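Local structure of transcriptional regulator (TetR/AcrR family) (Bacillus halodurans, 5GP9) at residues V53-F58 / R116-E121; H22-A27 / L108-T113; K92-A95 / L100-V103. The protein probably represses genes of fatty acid degradation as a dimeric, DNA-binding regulator of the TetR family, with a long-chain fatty acid as its likely effector. One frame throughout, in Å; residues are numbered along the deposited sequence.

Contact 1: V53-F58 / R116-E121; sequences VLISLF and RLKINE. With PLM (palmitic acid), chain E.
I55 and F58, one helical turn apart on helix 50-74, close on I119 of helix 113-139. The short segments run nearly parallel, with 11° between their directions and 10.2 Å between their axes at closest approach. The tight part is largely apolar and centres on I119. CD1 of I55 meets CG1 of I119 at 3.6 Å, the two side chains crossing at about a right angle. The F58 ring reaches I119 because chi1 of -175° carries CG to the side away from the backbone N, and F58 CE2 lies 3.9 Å from I119 CG2. At its edge, nearly in plane, the ring faces the backbone O of I119, 3.6 Å from F58 CE2. On the ligand side the methyl CG2 of I119 rests 3.4 Å from C5 of the palmitic acid, and CZ of F58 lies 3.7 Å from C7 of the same chain, so both residues line the site of the fatty acid chain. The solvent side is looser: K118 offers just its CB to I55 CD1, at 4.0 Å, while the rest of this exposed residue leads away from helix 50-74. Helix 50-74 is also packed against helix 8-26 through V53, L54 and L57; L108, from the loop before helix 113-139, touches both F58 and I119, and M169 of the second subunit packs on R116, L117 and N120.

Contact 2: H22-A27 / L108-T113; sequences HGYHQA and LRQSNT. With PLM (palmitic acid), chain E.
At the junction between the DNA-binding domain and the ligand-binding domain, the amide of Q110 meets Y24 and H25 at the end of helix 8-26. NE2 of Q110 donates a hydrogen bond to NE2 of H25 over 3.2 Å, bent to 135° at the hydrogen and tilted out of both the ring and the amide plane. H25 reaches it with CG anti to the carbonyl carbon (chi1 -60°), its ring and the extended Q110 chain coming from opposite directions. Q110 crosses the Y24 side chain at about a right angle, amide and ring planes 79° apart, with OE1 of Q110 3.5 Å from CE2 of Y24; this buried OE1 has no hydrogen-bonding partner in the model. In TetR-family regulators the helix-turn-helix, here predicted at 28-47, follows this first helix directly, so the contact joins the end of the preceding helix to the loop between helices 98-107 and 113-139. That loop also reaches the ligand: R109 lays one face of its guanidinium over the palmitic acid chain, NH2 3.2 Å from C3, held by a salt bridge to D161 and a hydrogen bond from NE to the T104 carbonyl. K50 makes a cation-pi contact with Y24, and S111 of the second subunit packs on H25.

Contact 3: K92-A95 / L100-V103; sequences KQLA and LAIV
The last turn of helix 79-95 and the early part of helix 98-107 approach each other across a very short connection, their backbones nearest at L94 and A101, where the CA atoms are 5.4 Å apart. No hydrogen bond crosses between the two segments; they meet mainly through apolar atoms. L94 does the touching with a single branch. Its CD2 methyl, on a side chain that chi1 of -72° turns to the side opposite the carbonyl carbon, reaches over to the backbone of A101, 3.7 Å from CA, and lies 3.8 Å from the A101 CB. The short side chain of A101 is consistent with this close approach. L100 borders the same methyl less closely, its CG 4.2 Å from L94 CD2. All three residues are buried. L94 also touches T104 and Q105 farther along helix 98-107 as well as V164 of helix 149-169, while A101 packs on W167 and V168 of that helix. At the start of helix 98-107, the carboxylate of D97 accepts a hydrogen bond from the backbone N of L100. Two consecutive helices joined by a short turn and packed through small and apolar side chains belong here to the all-helical C-terminal domain of TetR regulators, and L94 also lines the pocket that holds the palmitic acid.

In the fold
Along the chain the segments come in the order 22-27, 53-58, 92-95, 100-103, 108-113 and 116-121, so contacts 1 and 2 interleave and both span contact 3. The centres of contacts 1 and 2 lie about 12 Å apart, and that of contact 3 is about 16 Å from the first and about 17 Å from the second. L54 packs on Y24 and also on V103, and the backbone N of L108 probably bonds to the V103 carbonyl, tying all three together. Because each pair of segments includes a residue that touches the palmitic acid, and contacts 1 and 2 bridge the DNA-binding and C-terminal regions, these helices offer a plausible path by which fatty acid binding could influence operator recognition.

Contact 1: V53-F58 / R116-E121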
ATOM      1  N   VAL A  53       7.690 -21.423  -0.558  1.00 32.39           N
ATOM      2  CA  VAL A  53       6.209 -21.766  -0.750  1.00 31.86           C
ATOM      3  C   VAL A  53       5.426 -20.485  -1.070  1.00 30.27           C
ATOM      4  O   VAL A  53       4.708 -20.400  -2.099  1.00 29.97           O
ATOM      5  CB  VAL A  53       5.543 -22.411   0.498  1.00 37.59           C
ATOM      6  CG1 VAL A  53       4.055 -22.718   0.194  1.00 35.91           C
ATOM      7  CG2 VAL A  53       6.257 -23.700   0.973  1.00 35.66           C
ATOM      8  N   LEU A  54       5.670 -19.492  -0.251  1.00 28.57           N
ATOM      9  CA  LEU A  54       5.076 -18.133  -0.412  1.00 36.04           C
ATOM     10  C   LEU A  54       5.364 -17.422  -1.720  1.00 36.34           C
ATOM     11  O   LEU A  54       4.445 -17.009  -2.421  1.00 28.65           O
ATOM     12  CB  LEU A  54       5.415 -17.296   0.806  1.00 34.08           C
ATOM     13  CG  LEU A  54       4.824 -15.865   0.942  1.00 34.11           C
ATOM     14  CD1 LEU A  54       3.327 -15.931   1.076  1.00 38.56           C
ATOM     15  CD2 LEU A  54       5.424 -15.119   2.095  1.00 39.43           C
ATOM     16  N   ILE A  55       6.626 -17.309  -2.144  1.00 29.63           N
ATOM     17  CA  ILE A  55       6.863 -16.694  -3.417  1.00 28.10           C
ATOM     18  C   ILE A  55       6.385 -17.534  -4.577  1.00 32.86           C
ATOM     19  O   ILE A  55       5.979 -16.983  -5.562  1.00 28.65           O
ATOM     20  CB  ILE A  55       8.403 -16.375  -3.564  1.00 34.18           C
ATOM     21  CG1 ILE A  55       8.850 -15.436  -2.466  1.00 39.34           C
ATOM     22  CG2 ILE A  55       8.731 -15.727  -4.887  1.00 35.61           C
ATOM     23  CD1 ILE A  55       8.141 -14.050  -2.488  1.00 45.26           C
ATOM     24  N   SER A  56       6.432 -18.892  -4.488  1.00 28.54           N
ATOM     25  CA  SER A  56       6.010 -19.712  -5.603  1.00 32.34           C
ATOM     26  C   SER A  56       4.519 -19.510  -5.861  1.00 27.03           C
ATOM     27  O   SER A  56       4.122 -19.376  -7.009  1.00 30.52           O
ATOM     28  CB  SER A  56       6.244 -21.207  -5.326  1.00 33.72           C
ATOM     29  OG  SER A  56       7.617 -21.375  -4.964  1.00 39.65           O
ATOM     30  N   LEU A  57       3.790 -19.502  -4.785  1.00 27.12           N
ATOM     31  CA  LEU A  57       2.312 -19.345  -4.875  1.00 30.25           C
ATOM     32  C   LEU A  57       1.931 -18.000  -5.393  1.00 30.59           C
ATOM     33  O   LEU A  57       1.051 -17.898  -6.281  1.00 30.75           O
ATOM     34  CB  LEU A  57       1.614 -19.611  -3.552  1.00 33.06           C
ATOM     35  CG  LEU A  57       1.485 -18.736  -2.324  1.00 31.83           C
ATOM     36  CD1 LEU A  57       0.376 -17.684  -2.404  1.00 34.46           C
ATOM     37  CD2 LEU A  57       1.163 -19.580  -1.125  1.00 40.20           C
ATOM     38  N   PHE A  58       2.701 -16.965  -4.961  1.00 27.87           N
ATOM     39  CA  PHE A  58       2.418 -15.618  -5.425  1.00 26.54           C
ATOM     40  C   PHE A  58       2.668 -15.502  -6.886  1.00 28.73           C
ATOM     41  O   PHE A  58       1.879 -14.980  -7.648  1.00 26.91           O
ATOM     42  CB  PHE A  58       3.124 -14.557  -4.512  1.00 26.22           C
ATOM     43  CG  PHE A  58       2.771 -13.118  -4.861  1.00 27.33           C
ATOM     44  CD1 PHE A  58       1.470 -12.685  -4.851  1.00 29.74           C
ATOM     45  CD2 PHE A  58       3.739 -12.227  -5.229  1.00 30.94           C
ATOM     46  CE1 PHE A  58       1.138 -11.385  -5.213  1.00 28.37           C
ATOM     47  CE2 PHE A  58       3.419 -10.930  -5.550  1.00 27.26           C
ATOM     48  CZ  PHE A  58       2.130 -10.526  -5.563  1.00 28.45           C
ATOM     49  N   ARG A 116      10.885  -8.893  -0.027  1.00 38.53           N
ATOM     50  CA  ARG A 116      10.226  -7.737  -0.567  1.00 39.12           C
ATOM     51  C   ARG A 116      10.629  -7.506  -2.008  1.00 37.09           C
ATOM     52  O   ARG A 116       9.818  -7.194  -2.812  1.00 33.89           O
ATOM     53  CB  ARG A 116      10.504  -6.521   0.306  1.00 38.60           C
ATOM     54  CG  ARG A 116       9.827  -5.254  -0.163  1.00 48.14           C
ATOM     55  CD  ARG A 116       9.641  -4.211   0.935  1.00 55.63           C
ATOM     56  NE  ARG A 116      10.485  -4.388   2.118  1.00 68.22           N
ATOM     57  CZ  ARG A 116      11.771  -4.059   2.215  1.00 75.52           C
ATOM     58  NH1 ARG A 116      12.418  -3.562   1.174  1.00 74.01           N
ATOM     59  NH2 ARG A 116      12.426  -4.239   3.368  1.00 69.75           N
ATOM     60  N   LEU A 117      11.899  -7.692  -2.328  1.00 34.02           N
ATOM     61  CA  LEU A 117      12.356  -7.580  -3.687  1.00 36.63           C
ATOM     62  C   LEU A 117      11.718  -8.606  -4.630  1.00 30.38           C
ATOM     63  O   LEU A 117      11.355  -8.270  -5.736  1.00 31.66           O
ATOM     64  CB  LEU A 117      13.902  -7.752  -3.698  1.00 43.39           C
ATOM     65  CG  LEU A 117      14.702  -6.590  -3.059  1.00 48.24           C
ATOM     66  CD1 LEU A 117      16.229  -6.889  -3.111  1.00 49.26           C
ATOM     67  CD2 LEU A 117      14.349  -5.266  -3.742  1.00 52.74           C
ATOM     68  N   LYS A 118      11.648  -9.848  -4.176  1.00 32.28           N
ATOM     69  CA  LYS A 118      11.033 -10.922  -4.955  1.00 34.45           C
ATOM     70  C   LYS A 118       9.539 -10.653  -5.195  1.00 31.82           C
ATOM     71  O   LYS A 118       9.012 -10.778  -6.300  1.00 30.87           O
ATOM     72  CB  LYS A 118      11.196 -12.250  -4.240  1.00 41.69           C
ATOM     73  CG  LYS A 118      12.638 -12.722  -4.278  1.00 44.98           C
ATOM     74  CD  LYS A 118      12.715 -14.208  -3.904  1.00 50.90           C
ATOM     75  CE  LYS A 118      14.116 -14.573  -3.443  1.00 59.35           C
ATOM     76  NZ  LYS A 118      14.390 -14.200  -2.024  1.00 65.08           N
ATOM     77  N   ILE A 119       8.878 -10.227  -4.150  1.00 31.56           N
ATOM     78  CA  ILE A 119       7.417  -9.889  -4.316  1.00 30.69           C
ATOM     79  C   ILE A 119       7.166  -8.792  -5.364  1.00 29.74           C
ATOM     80  O   ILE A 119       6.308  -8.864  -6.261  1.00 26.84           O
ATOM     81  CB  ILE A 119       6.874  -9.492  -2.919  1.00 31.96           C
ATOM     82  CG1 ILE A 119       6.856 -10.722  -2.019  1.00 36.41           C
ATOM     83  CG2 ILE A 119       5.498  -8.826  -3.040  1.00 33.99           C
ATOM     84  CD1 ILE A 119       6.707 -10.325  -0.543  1.00 40.58           C
ATOM     85  N   ASN A 120       7.968  -7.721  -5.333  1.00 28.41           N
ATOM     86  CA  ASN A 120       7.884  -6.701  -6.324  1.00 29.44           C
ATOM     87  C   ASN A 120       8.202  -7.147  -7.735  1.00 28.27           C
ATOM     88  O   ASN A 120       7.585  -6.696  -8.704  1.00 30.17           O
ATOM     89  CB  ASN A 120       8.766  -5.475  -5.942  1.00 35.42           C
ATOM     90  CG  ASN A 120       8.294  -4.775  -4.643  1.00 43.46           C
ATOM     91  OD1 ASN A 120       7.105  -4.654  -4.361  1.00 47.65           O
ATOM     92  ND2 ASN A 120       9.237  -4.293  -3.876  1.00 49.02           N
ATOM     93  N   GLU A 121       9.146  -8.082  -7.893  1.00 29.77           N
ATOM     94  CA  GLU A 121       9.395  -8.579  -9.185  1.00 30.43           C
ATOM     95  C   GLU A 121       8.188  -9.339  -9.749  1.00 27.36           C
ATOM     96  O   GLU A 121       7.871  -9.196 -10.935  1.00 29.53           O
ATOM     97  CB  GLU A 121      10.689  -9.446  -9.186  1.00 38.68           C
ATOM     98  CG  GLU A 121      11.011 -10.013 -10.542  1.00 50.69           C
ATOM     99  CD  GLU A 121      12.274 -10.858 -10.540  1.00 62.34           C
ATOM    100  OE1 GLU A 121      12.375 -11.804  -9.700  1.00 62.19           O
ATOM    101  OE2 GLU A 121      13.143 -10.563 -11.389  1.00 73.34           O
TER
HETATM  102  C1  PLM E 203       3.419  -1.712  -2.810  1.00 61.38           C
HETATM  103  O1  PLM E 203       2.283  -1.338  -3.168  1.00 44.12           O
HETATM  104  O2  PLM E 203       4.182  -0.898  -2.290  1.00 69.72           O
HETATM  105  C2  PLM E 203       3.901  -3.153  -2.998  1.00 63.53           C
HETATM  106  C3  PLM E 203       3.048  -4.149  -2.181  1.00 68.60           C
HETATM  107  C4  PLM E 203       3.571  -5.604  -2.084  1.00 64.00           C
HETATM  108  C5  PLM E 203       2.843  -6.785  -2.793  1.00 56.38           C
HETATM  109  C6  PLM E 203       1.420  -6.512  -3.275  1.00 50.70           C
HETATM  110  C7  PLM E 203       0.586  -7.734  -3.623  1.00 44.32           C
HETATM  111  C8  PLM E 203      -0.806  -7.277  -3.909  1.00 43.69           C
HETATM  112  C9  PLM E 203      -1.245  -7.392  -5.333  1.00 45.47           C
HETATM  113  CA  PLM E 203      -2.546  -8.080  -5.371  1.00 47.24           C
HETATM  114  CB  PLM E 203      -3.039  -7.964  -6.799  1.00 47.20           C
HETATM  115  CC  PLM E 203      -4.352  -8.716  -6.902  1.00 46.86           C
HETATM  116  CD  PLM E 203      -4.131 -10.135  -6.367  1.00 56.32           C
HETATM  117  CE  PLM E 203      -4.618 -11.290  -7.203  1.00 61.68           C
HETATM  118  CF  PLM E 203      -3.683 -12.458  -6.889  1.00 56.31           C
HETATM  119  CG  PLM E 203      -4.237 -13.670  -7.552  1.00 61.43           C

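Contact 2: H22-A27 / L108-T113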
ATOM      1  N   HIS A  22      -3.079 -18.288  10.790  1.00 38.17           N
ATOM      2  CA  HIS A  22      -2.133 -18.120  11.877  1.00 42.43           C
ATOM      3  C   HIS A  22      -1.076 -17.089  11.623  1.00 46.48           C
ATOM      4  O   HIS A  22      -0.263 -16.818  12.504  1.00 51.12           O
ATOM      5  CB  HIS A  22      -1.448 -19.471  12.185  1.00 56.43           C
ATOM      6  CG  HIS A  22      -2.420 -20.544  12.583  1.00 60.87           C
ATOM      7  ND1 HIS A  22      -2.454 -21.786  11.990  1.00 60.09           N
ATOM      8  CD2 HIS A  22      -3.448 -20.518  13.468  1.00 67.16           C
ATOM      9  CE1 HIS A  22      -3.465 -22.478  12.488  1.00 59.36           C
ATOM     10  NE2 HIS A  22      -4.072 -21.739  13.397  1.00 68.69           N
ATOM     11  N   GLY A  23      -1.030 -16.539  10.414  1.00 42.58           N
ATOM     12  CA  GLY A  23      -0.114 -15.491  10.096  1.00 39.25           C
ATOM     13  C   GLY A  23       1.137 -16.108   9.697  1.00 34.75           C
ATOM     14  O   GLY A  23       1.397 -17.276  10.045  1.00 45.31           O
ATOM     15  N   TYR A  24       1.948 -15.348   8.964  1.00 35.27           N
ATOM     16  CA  TYR A  24       3.105 -15.874   8.265  1.00 35.99           C
ATOM     17  C   TYR A  24       4.189 -16.381   9.189  1.00 46.45           C
ATOM     18  O   TYR A  24       4.837 -17.413   8.906  1.00 42.93           O
ATOM     19  CB  TYR A  24       3.729 -14.862   7.322  1.00 41.20           C
ATOM     20  CG  TYR A  24       5.034 -15.308   6.613  1.00 43.06           C
ATOM     21  CD1 TYR A  24       5.033 -16.250   5.621  1.00 43.15           C
ATOM     22  CD2 TYR A  24       6.263 -14.729   6.934  1.00 51.76           C
ATOM     23  CE1 TYR A  24       6.181 -16.627   4.981  1.00 39.47           C
ATOM     24  CE2 TYR A  24       7.426 -15.102   6.284  1.00 45.40           C
ATOM     25  CZ  TYR A  24       7.379 -16.057   5.329  1.00 50.21           C
ATOM     26  OH  TYR A  24       8.508 -16.452   4.694  1.00 49.93           O
ATOM     27  N   HIS A  25       4.433 -15.619  10.241  1.00 44.69           N
ATOM     28  CA  HIS A  25       5.491 -15.966  11.167  1.00 58.90           C
ATOM     29  C   HIS A  25       5.244 -17.306  11.865  1.00 50.25           C
ATOM     30  O   HIS A  25       6.132 -18.121  11.944  1.00 56.10           O
ATOM     31  CB  HIS A  25       5.679 -14.857  12.211  1.00 67.87           C
ATOM     32  CG  HIS A  25       6.053 -13.529  11.620  1.00 81.15           C
ATOM     33  ND1 HIS A  25       5.399 -12.356  11.950  1.00 88.25           N
ATOM     34  CD2 HIS A  25       6.994 -13.189  10.706  1.00 83.05           C
ATOM     35  CE1 HIS A  25       5.937 -11.348  11.287  1.00 83.66           C
ATOM     36  NE2 HIS A  25       6.898 -11.827  10.518  1.00 85.03           N
ATOM     37  N   GLN A  26       4.061 -17.489  12.418  1.00 53.87           N
ATOM     38  CA  GLN A  26       3.661 -18.744  13.007  1.00 53.56           C
ATOM     39  C   GLN A  26       3.387 -19.902  12.011  1.00 59.88           C
ATOM     40  O   GLN A  26       3.305 -21.054  12.426  1.00 63.71           O
ATOM     41  CB  GLN A  26       2.401 -18.537  13.837  1.00 61.10           C
ATOM     42  CG  GLN A  26       2.640 -17.832  15.148  1.00 71.16           C
ATOM     43  CD  GLN A  26       1.378 -17.721  15.973  1.00 80.06           C
ATOM     44  OE1 GLN A  26       0.309 -18.230  15.602  1.00 90.54           O
ATOM     45  NE2 GLN A  26       1.494 -17.058  17.112  1.00 88.15           N
ATOM     46  N   ALA A  27       3.193 -19.625  10.728  1.00 53.09           N
ATOM     47  CA  ALA A  27       3.014 -20.698   9.744  1.00 53.91           C
ATOM     48  C   ALA A  27       4.324 -21.496   9.721  1.00 53.62           C
ATOM     49  O   ALA A  27       5.383 -20.912   9.769  1.00 60.76           O
ATOM     50  CB  ALA A  27       2.704 -20.131   8.365  1.00 49.26           C
ATOM     51  N   LEU A 108       1.895 -10.764   3.060  1.00 31.55           N
ATOM     52  CA  LEU A 108       2.950 -10.635   2.087  1.00 33.82           C
ATOM     53  C   LEU A 108       3.558  -9.244   2.207  1.00 37.66           C
ATOM     54  O   LEU A 108       4.288  -8.776   1.352  1.00 50.76           O
ATOM     55  CB  LEU A 108       2.264 -10.877   0.744  1.00 37.72           C
ATOM     56  CG  LEU A 108       2.933 -11.188  -0.520  1.00 36.40           C
ATOM     57  CD1 LEU A 108       3.703 -12.496  -0.418  1.00 38.19           C
ATOM     58  CD2 LEU A 108       1.952 -11.286  -1.675  1.00 35.44           C
ATOM     59  N   ARG A 109       3.184  -8.505   3.235  1.00 42.32           N
ATOM     60  CA  ARG A 109       3.737  -7.190   3.468  1.00 42.49           C
ATOM     61  C   ARG A 109       4.819  -7.391   4.577  1.00 38.55           C
ATOM     62  O   ARG A 109       4.542  -7.329   5.760  1.00 47.23           O
ATOM     63  CB  ARG A 109       2.633  -6.170   3.901  1.00 42.82           C
ATOM     64  CG  ARG A 109       1.440  -6.012   2.899  1.00 42.41           C
ATOM     65  CD  ARG A 109       1.777  -5.694   1.440  1.00 37.55           C
ATOM     66  NE  ARG A 109       0.664  -5.998   0.533  1.00 37.36           N
ATOM     67  CZ  ARG A 109       0.015  -5.142  -0.268  1.00 34.87           C
ATOM     68  NH1 ARG A 109      -0.972  -5.607  -0.961  1.00 31.37           N
ATOM     69  NH2 ARG A 109       0.358  -3.855  -0.452  1.00 31.96           N
ATOM     70  N   GLN A 110       6.046  -7.650   4.175  1.00 61.59           N
ATOM     71  CA  GLN A 110       7.076  -7.955   5.173  1.00 68.20           C
ATOM     72  C   GLN A 110       8.318  -7.080   4.949  1.00 66.32           C
ATOM     73  O   GLN A 110       8.615  -6.668   3.827  1.00 74.42           O
ATOM     74  CB  GLN A 110       7.380  -9.447   5.150  1.00 76.17           C
ATOM     75  CG  GLN A 110       7.600  -9.991   6.541  1.00 87.13           C
ATOM     76  CD  GLN A 110       8.268 -11.337   6.540  1.00103.52           C
ATOM     77  OE1 GLN A 110       8.534 -11.899   5.487  1.00122.01           O
ATOM     78  NE2 GLN A 110       8.543 -11.868   7.729  1.00104.47           N
ATOM     79  N   SER A 111       9.023  -6.782   6.032  1.00 62.66           N
ATOM     80  CA  SER A 111      10.191  -5.902   5.978  1.00 71.14           C
ATOM     81  C   SER A 111      11.498  -6.669   5.593  1.00 80.23           C
ATOM     82  O   SER A 111      12.584  -6.053   5.444  1.00 73.61           O
ATOM     83  CB  SER A 111      10.310  -5.135   7.304  1.00 67.66           C
ATOM     84  OG  SER A 111       9.895  -5.938   8.400  1.00 71.43           O
ATOM     85  N   ASN A 112      11.394  -7.993   5.420  1.00 69.47           N
ATOM     86  CA  ASN A 112      12.482  -8.777   4.855  1.00 66.62           C
ATOM     87  C   ASN A 112      12.860  -8.182   3.497  1.00 59.36           C
ATOM     88  O   ASN A 112      12.136  -8.336   2.525  1.00 55.76           O
ATOM     89  CB  ASN A 112      12.063 -10.254   4.737  1.00 67.50           C
ATOM     90  CG  ASN A 112      13.164 -11.131   4.162  1.00 69.57           C
ATOM     91  OD1 ASN A 112      13.944 -10.708   3.281  1.00 53.17           O
ATOM     92  ND2 ASN A 112      13.232 -12.368   4.647  1.00 74.81           N
ATOM     93  N   THR A 113      13.996  -7.496   3.435  1.00 63.44           N
ATOM     94  CA  THR A 113      14.385  -6.769   2.222  1.00 65.53           C
ATOM     95  C   THR A 113      14.431  -7.635   0.947  1.00 62.44           C
ATOM     96  O   THR A 113      14.067  -7.175  -0.152  1.00 53.49           O
ATOM     97  CB  THR A 113      15.741  -6.038   2.396  1.00 70.47           C
ATOM     98  OG1 THR A 113      16.041  -5.315   1.194  1.00 83.66           O
ATOM     99  CG2 THR A 113      16.911  -7.013   2.717  1.00 74.94           C
TER
HETATM  100  C1  PLM E 203       3.419  -1.712  -2.810  1.00 61.38           C
HETATM  101  O1  PLM E 203       2.283  -1.338  -3.168  1.00 44.12           O
HETATM  102  O2  PLM E 203       4.182  -0.898  -2.290  1.00 69.72           O
HETATM  103  C2  PLM E 203       3.901  -3.153  -2.998  1.00 63.53           C
HETATM  104  C3  PLM E 203       3.048  -4.149  -2.181  1.00 68.60           C
HETATM  105  C4  PLM E 203       3.571  -5.604  -2.084  1.00 64.00           C
HETATM  106  C5  PLM E 203       2.843  -6.785  -2.793  1.00 56.38           C
HETATM  107  C6  PLM E 203       1.420  -6.512  -3.275  1.00 50.70           C
HETATM  108  C7  PLM E 203       0.586  -7.734  -3.623  1.00 44.32           C
HETATM  109  C8  PLM E 203      -0.806  -7.277  -3.909  1.00 43.69           C
HETATM  110  C9  PLM E 203      -1.245  -7.392  -5.333  1.00 45.47           C
HETATM  111  CA  PLM E 203      -2.546  -8.080  -5.371  1.00 47.24           C
HETATM  112  CB  PLM E 203      -3.039  -7.964  -6.799  1.00 47.20           C
HETATM  113  CC  PLM E 203      -4.352  -8.716  -6.902  1.00 46.86           C
HETATM  114  CD  PLM E 203      -4.131 -10.135  -6.367  1.00 56.32           C
HETATM  115  CE  PLM E 203      -4.618 -11.290  -7.203  1.00 61.68           C
HETATM  116  CF  PLM E 203      -3.683 -12.458  -6.889  1.00 56.31           C
HETATM  117  CG  PLM E 203      -4.237 -13.670  -7.552  1.00 61.43           C

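Contact 3: K92-A95 / L100-V103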
ATOM      1  N   LYS A  92     -12.750  -9.069  -8.066  1.00 26.53           N
ATOM      2  CA  LYS A  92     -13.408 -10.404  -8.154  1.00 28.92           C
ATOM      3  C   LYS A  92     -12.523 -11.513  -7.604  1.00 32.12           C
ATOM      4  O   LYS A  92     -12.962 -12.373  -6.829  1.00 31.63           O
ATOM      5  CB  LYS A  92     -13.785 -10.668  -9.614  1.00 35.99           C
ATOM      6  CG  LYS A  92     -14.422 -11.985  -9.985  1.00 45.15           C
ATOM      7  CD  LYS A  92     -13.848 -12.504 -11.316  1.00 54.69           C
ATOM      8  CE  LYS A  92     -14.002 -14.009 -11.514  1.00 60.27           C
ATOM      9  NZ  LYS A  92     -13.644 -14.834 -10.317  1.00 64.76           N
ATOM     10  N   GLN A  93     -11.282 -11.517  -8.033  1.00 32.79           N
ATOM     11  CA  GLN A  93     -10.353 -12.571  -7.625  1.00 33.83           C
ATOM     12  C   GLN A  93     -10.154 -12.604  -6.111  1.00 30.37           C
ATOM     13  O   GLN A  93     -10.045 -13.662  -5.535  1.00 33.34           O
ATOM     14  CB  GLN A  93      -9.027 -12.490  -8.379  1.00 43.36           C
ATOM     15  CG  GLN A  93      -9.180 -12.412  -9.893  1.00 50.32           C
ATOM     16  CD  GLN A  93      -9.096 -13.699 -10.643  1.00 58.28           C
ATOM     17  OE1 GLN A  93      -8.013 -14.166 -10.977  1.00 52.70           O
ATOM     18  NE2 GLN A  93     -10.258 -14.240 -11.000  1.00 64.98           N
ATOM     19  N   LEU A  94     -10.072 -11.465  -5.450  1.00 29.44           N
ATOM     20  CA  LEU A  94      -9.897 -11.477  -4.064  1.00 27.00           C
ATOM     21  C   LEU A  94     -11.244 -11.707  -3.270  1.00 25.59           C
ATOM     22  O   LEU A  94     -11.276 -12.302  -2.145  1.00 25.23           O
ATOM     23  CB  LEU A  94      -9.203 -10.192  -3.662  1.00 31.42           C
ATOM     24  CG  LEU A  94      -7.727 -10.243  -4.104  1.00 31.61           C
ATOM     25  CD1 LEU A  94      -7.096  -8.869  -3.994  1.00 31.44           C
ATOM     26  CD2 LEU A  94      -6.928 -11.321  -3.316  1.00 30.68           C
ATOM     27  N   ALA A  95     -12.322 -11.165  -3.815  1.00 25.85           N
ATOM     28  CA  ALA A  95     -13.647 -11.411  -3.183  1.00 25.40           C
ATOM     29  C   ALA A  95     -13.938 -12.931  -3.249  1.00 28.32           C
ATOM     30  O   ALA A  95     -14.644 -13.428  -2.409  1.00 32.38           O
ATOM     31  CB  ALA A  95     -14.733 -10.689  -3.917  1.00 30.26           C
ATOM     32  N   LEU A 100      -6.834 -15.826   0.602  1.00 22.74           N
ATOM     33  CA  LEU A 100      -5.769 -15.303  -0.314  1.00 22.43           C
ATOM     34  C   LEU A 100      -5.625 -13.802  -0.166  1.00 24.95           C
ATOM     35  O   LEU A 100      -4.516 -13.316  -0.082  1.00 22.48           O
ATOM     36  CB  LEU A 100      -6.088 -15.597  -1.743  1.00 25.88           C
ATOM     37  CG  LEU A 100      -5.140 -15.062  -2.809  1.00 26.94           C
ATOM     38  CD1 LEU A 100      -3.761 -15.627  -2.553  1.00 25.86           C
ATOM     39  CD2 LEU A 100      -5.715 -15.481  -4.146  1.00 30.79           C
ATOM     40  N   ALA A 101      -6.754 -13.089   0.031  1.00 22.81           N
ATOM     41  CA  ALA A 101      -6.703 -11.674   0.311  1.00 22.52           C
ATOM     42  C   ALA A 101      -5.984 -11.312   1.595  1.00 21.77           C
ATOM     43  O   ALA A 101      -5.240 -10.303   1.631  1.00 20.51           O
ATOM     44  CB  ALA A 101      -8.099 -11.101   0.336  1.00 24.24           C
ATOM     45  N   ILE A 102      -6.183 -12.071   2.690  1.00 21.59           N
ATOM     46  CA  ILE A 102      -5.392 -11.858   3.913  1.00 21.98           C
ATOM     47  C   ILE A 102      -3.891 -12.012   3.640  1.00 23.77           C
ATOM     48  O   ILE A 102      -3.051 -11.214   4.058  1.00 23.28           O
ATOM     49  CB  ILE A 102      -5.867 -12.783   5.059  1.00 25.31           C
ATOM     50  CG1 ILE A 102      -7.354 -12.430   5.403  1.00 25.48           C
ATOM     51  CG2 ILE A 102      -4.870 -12.748   6.194  1.00 26.82           C
ATOM     52  CD1 ILE A 102      -8.030 -13.392   6.384  1.00 32.58           C
ATOM     53  N   VAL A 103      -3.567 -13.030   2.888  1.00 21.79           N
ATOM     54  CA  VAL A 103      -2.157 -13.214   2.463  1.00 22.34           C
ATOM     55  C   VAL A 103      -1.593 -12.040   1.654  1.00 23.41           C
ATOM     56  O   VAL A 103      -0.538 -11.472   1.998  1.00 26.56           O
ATOM     57  CB  VAL A 103      -1.995 -14.553   1.733  1.00 24.28           C
ATOM     58  CG1 VAL A 103      -0.616 -14.690   1.244  1.00 23.41           C
ATOM     59  CG2 VAL A 103      -2.349 -15.673   2.652  1.00 24.47           C
TER